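Local coordinates for protein complement C1r subcomponent (Homo sapiens, PDB 6F1D) that is a serine protease of the complement C1 complex, probably pairing through its CUB and EGF-like modules with C1s, which it cleaves to start the classical pathway, at residues C30-V36 with N91-F97. Numbering follows the deposited sequence.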
loop_
_atom_site.group_PDB
_atom_site.type_symbol
_atom_site.label_atom_id
_atom_site.label_comp_id
_atom_site.label_asym_id
_atom_site.label_seq_id
_atom_site.Cartn_x
_atom_site.Cartn_y
_atom_site.Cartn_z
ATOM N N CYS A 30 1.345 -8.364 -5.354
ATOM C CA CYS A 30 1.284 -7.113 -6.096
ATOM C C CYS A 30 2.441 -6.207 -5.694
ATOM O O CYS A 30 2.754 -6.082 -4.510
ATOM C CB CYS A 30 -0.041 -6.390 -5.815
ATOM S SG CYS A 30 -1.452 -7.376 -6.183
ATOM N N ASN A 31 3.070 -5.568 -6.682
ATOM C CA ASN A 31 4.117 -4.585 -6.423
ATOM C C ASN A 31 3.715 -3.262 -7.059
ATOM O O ASN A 31 3.540 -3.182 -8.283
ATOM C CB ASN A 31 5.462 -5.066 -7.000
ATOM C CG ASN A 31 6.573 -4.026 -6.846
ATOM O OD1 ASN A 31 6.651 -3.302 -5.835
ATOM N ND2 ASN A 31 7.442 -3.948 -7.855
ATOM N N TYR A 32 3.621 -2.223 -6.241
ATOM C CA TYR A 32 3.338 -0.869 -6.685
ATOM C C TYR A 32 4.565 -0.015 -6.404
ATOM O O TYR A 32 5.031 0.026 -5.270
ATOM C CB TYR A 32 2.154 -0.282 -5.918
ATOM C CG TYR A 32 0.910 -1.140 -5.918
ATOM C CD1 TYR A 32 -0.133 -0.862 -6.784
ATOM C CD2 TYR A 32 0.761 -2.203 -5.014
ATOM C CE1 TYR A 32 -1.296 -1.643 -6.796
ATOM C CE2 TYR A 32 -0.407 -2.983 -5.006
ATOM C CZ TYR A 32 -1.418 -2.686 -5.895
ATOM O OH TYR A 32 -2.563 -3.450 -5.910
ATOM N N SER A 33 5.090 0.657 -7.412
ATOM C CA SER A 33 6.265 1.500 -7.211
ATOM C C SER A 33 5.906 2.951 -7.471
ATOM O O SER A 33 5.217 3.258 -8.455
ATOM C CB SER A 33 7.423 1.080 -8.150
ATOM O OG SER A 33 7.773 -0.285 -7.937
ATOM N N ILE A 34 6.431 3.846 -6.640
ATOM C CA ILE A 34 6.358 5.288 -6.868
ATOM C C ILE A 34 7.773 5.802 -7.054
ATOM O O ILE A 34 8.651 5.529 -6.223
ATOM C CB ILE A 34 5.706 6.017 -5.686
ATOM C CG1 ILE A 34 4.422 5.304 -5.291
ATOM C CG2 ILE A 34 5.480 7.510 -6.061
ATOM C CD1 ILE A 34 3.779 5.953 -4.029
ATOM N N ARG A 35 8.006 6.521 -8.139
ATOM C CA ARG A 35 9.342 7.051 -8.402
ATOM C C ARG A 35 9.170 8.488 -8.854
ATOM O O ARG A 35 8.555 8.729 -9.900
ATOM C CB ARG A 35 10.072 6.229 -9.475
ATOM C CG ARG A 35 10.365 4.752 -9.058
ATOM C CD ARG A 35 11.494 4.745 -8.045
ATOM N NE ARG A 35 11.935 3.406 -7.654
ATOM C CZ ARG A 35 11.232 2.560 -6.909
ATOM N NH1 ARG A 35 10.018 2.906 -6.447
ATOM N NH2 ARG A 35 11.765 1.360 -6.614
ATOM N N VAL A 36 9.700 9.443 -8.091
ATOM C CA VAL A 36 9.583 10.852 -8.470
ATOM C C VAL A 36 10.982 11.453 -8.482
ATOM O O VAL A 36 11.975 10.783 -8.184
ATOM C CB VAL A 36 8.623 11.631 -7.549
ATOM C CG1 VAL A 36 7.212 11.017 -7.616
ATOM C CG2 VAL A 36 9.102 11.598 -6.120
ATOM N N ASN A 91 12.234 9.724 -2.428
ATOM C CA ASN A 91 11.615 9.831 -3.743
ATOM C C ASN A 91 11.289 8.479 -4.372
ATOM O O ASN A 91 10.888 8.445 -5.535
ATOM C CB ASN A 91 12.520 10.629 -4.689
ATOM C CG ASN A 91 13.792 9.888 -5.022
ATOM O OD1 ASN A 91 14.346 9.202 -4.178
ATOM N ND2 ASN A 91 14.251 10.009 -6.261
ATOM N N ALA A 92 11.457 7.370 -3.644
ATOM C CA ALA A 92 11.263 6.017 -4.188
ATOM C C ALA A 92 10.558 5.194 -3.129
ATOM O O ALA A 92 11.141 4.913 -2.077
ATOM C CB ALA A 92 12.598 5.367 -4.550
ATOM N N VAL A 93 9.312 4.827 -3.387
ATOM C CA VAL A 93 8.529 4.011 -2.459
ATOM C C VAL A 93 8.081 2.748 -3.187
ATOM O O VAL A 93 7.816 2.785 -4.395
ATOM C CB VAL A 93 7.342 4.830 -1.922
ATOM C CG1 VAL A 93 6.297 3.962 -1.233
ATOM C CG2 VAL A 93 7.916 5.908 -0.952
ATOM N N ASP A 94 8.050 1.618 -2.481
ATOM C CA ASP A 94 7.412 0.433 -3.042
ATOM C C ASP A 94 6.396 -0.083 -2.035
ATOM O O ASP A 94 6.661 -0.080 -0.830
ATOM C CB ASP A 94 8.418 -0.650 -3.369
ATOM C CG ASP A 94 9.414 -0.217 -4.472
ATOM O OD1 ASP A 94 9.261 -0.670 -5.648
ATOM O OD2 ASP A 94 10.352 0.568 -4.154
ATOM N N LEU A 95 5.224 -0.474 -2.519
ATOM C CA LEU A 95 4.233 -1.199 -1.722
ATOM C C LEU A 95 4.115 -2.609 -2.268
ATOM O O LEU A 95 4.000 -2.797 -3.480
ATOM C CB LEU A 95 2.873 -0.534 -1.761
ATOM C CG LEU A 95 2.911 0.875 -1.176
ATOM C CD1 LEU A 95 3.099 1.807 -2.339
ATOM C CD2 LEU A 95 1.608 1.152 -0.446
ATOM N N LEU A 96 4.169 -3.583 -1.378
ATOM C CA LEU A 96 4.022 -4.986 -1.716
ATOM C C LEU A 96 2.746 -5.418 -1.011
ATOM O O LEU A 96 2.621 -5.231 0.194
ATOM C CB LEU A 96 5.203 -5.805 -1.205
ATOM C CG LEU A 96 6.587 -5.519 -1.757
ATOM C CD1 LEU A 96 7.503 -6.669 -1.335
ATOM C CD2 LEU A 96 6.500 -5.367 -3.276
ATOM N N PHE A 97 1.785 -5.935 -1.755
ATOM C CA PHE A 97 0.550 -6.449 -1.165
ATOM C C PHE A 97 0.468 -7.947 -1.450
ATOM O O PHE A 97 0.385 -8.349 -2.618
ATOM C CB PHE A 97 -0.636 -5.691 -1.782
ATOM C CG PHE A 97 -1.976 -6.001 -1.178
ATOM C CD1 PHE A 97 -3.071 -6.123 -2.006
ATOM C CD2 PHE A 97 -2.148 -6.109 0.193
ATOM C CE1 PHE A 97 -4.354 -6.397 -1.472
ATOM C CE2 PHE A 97 -3.430 -6.372 0.730
ATOM C CZ PHE A 97 -4.510 -6.497 -0.106
HETATM O O HOH W 1 10.059 -2.390 -7.314
HETATM O O HOH W 2 12.699 8.247 -8.262
#
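With CG set anti to the carbonyl carbon in both R35 and D94 (chi1 -64° in each), and the arginine chain bent at chi2, guanidinium and carboxylate meet over two antiparallel neighbours of a CUB-domain beta-sandwich. Strands 29-35 and 92-98 lie side by side in one sheet of that sandwich, and they illustrate how such a pair divides its labour between two faces. The charged groups stand almost perpendicular, their planes 83° apart. R35 NH2 reaches the syn lone pair of D94 OD2 at 2.9 Å, while NH1 is held by the backbone, bonding to I34 O at 3.0 Å from well above the carbonyl plane and more weakly to V93 O. A92 CB lies over the rim of one guanidinium face, 3.6 Å above the plane. S33 gives its OG proton to D94 OD1 at 2.8 Å, arriving from above the carboxylate plane, and a water links the same oxygen to N31 ND2. With an alanine here in place of D94, the R35 guanidinium would probably lose this counter-charge and S33 OG this acceptor. Further along this face, N31 and L96 cross obliquely, OD1 touching CD2.

C30, Y32, I34, V93, L95 and F97 turn to the other face, where I34 and V93 pack on L42 of the opposing sheet and W108 meets the rings of Y32 and F97 edge to face. C30 is disulfide-bonded to C3. Paired backbone bonds, those given by C30, Y32 and I34 nearly straight and the return bonds somewhat more bent, join C30 to F97, Y32 to L95 and I34 to V93. Beyond the last of these, V36 N donates to N91 O, and N91 ND2 returns a bond of 3.1 Å to V36 O.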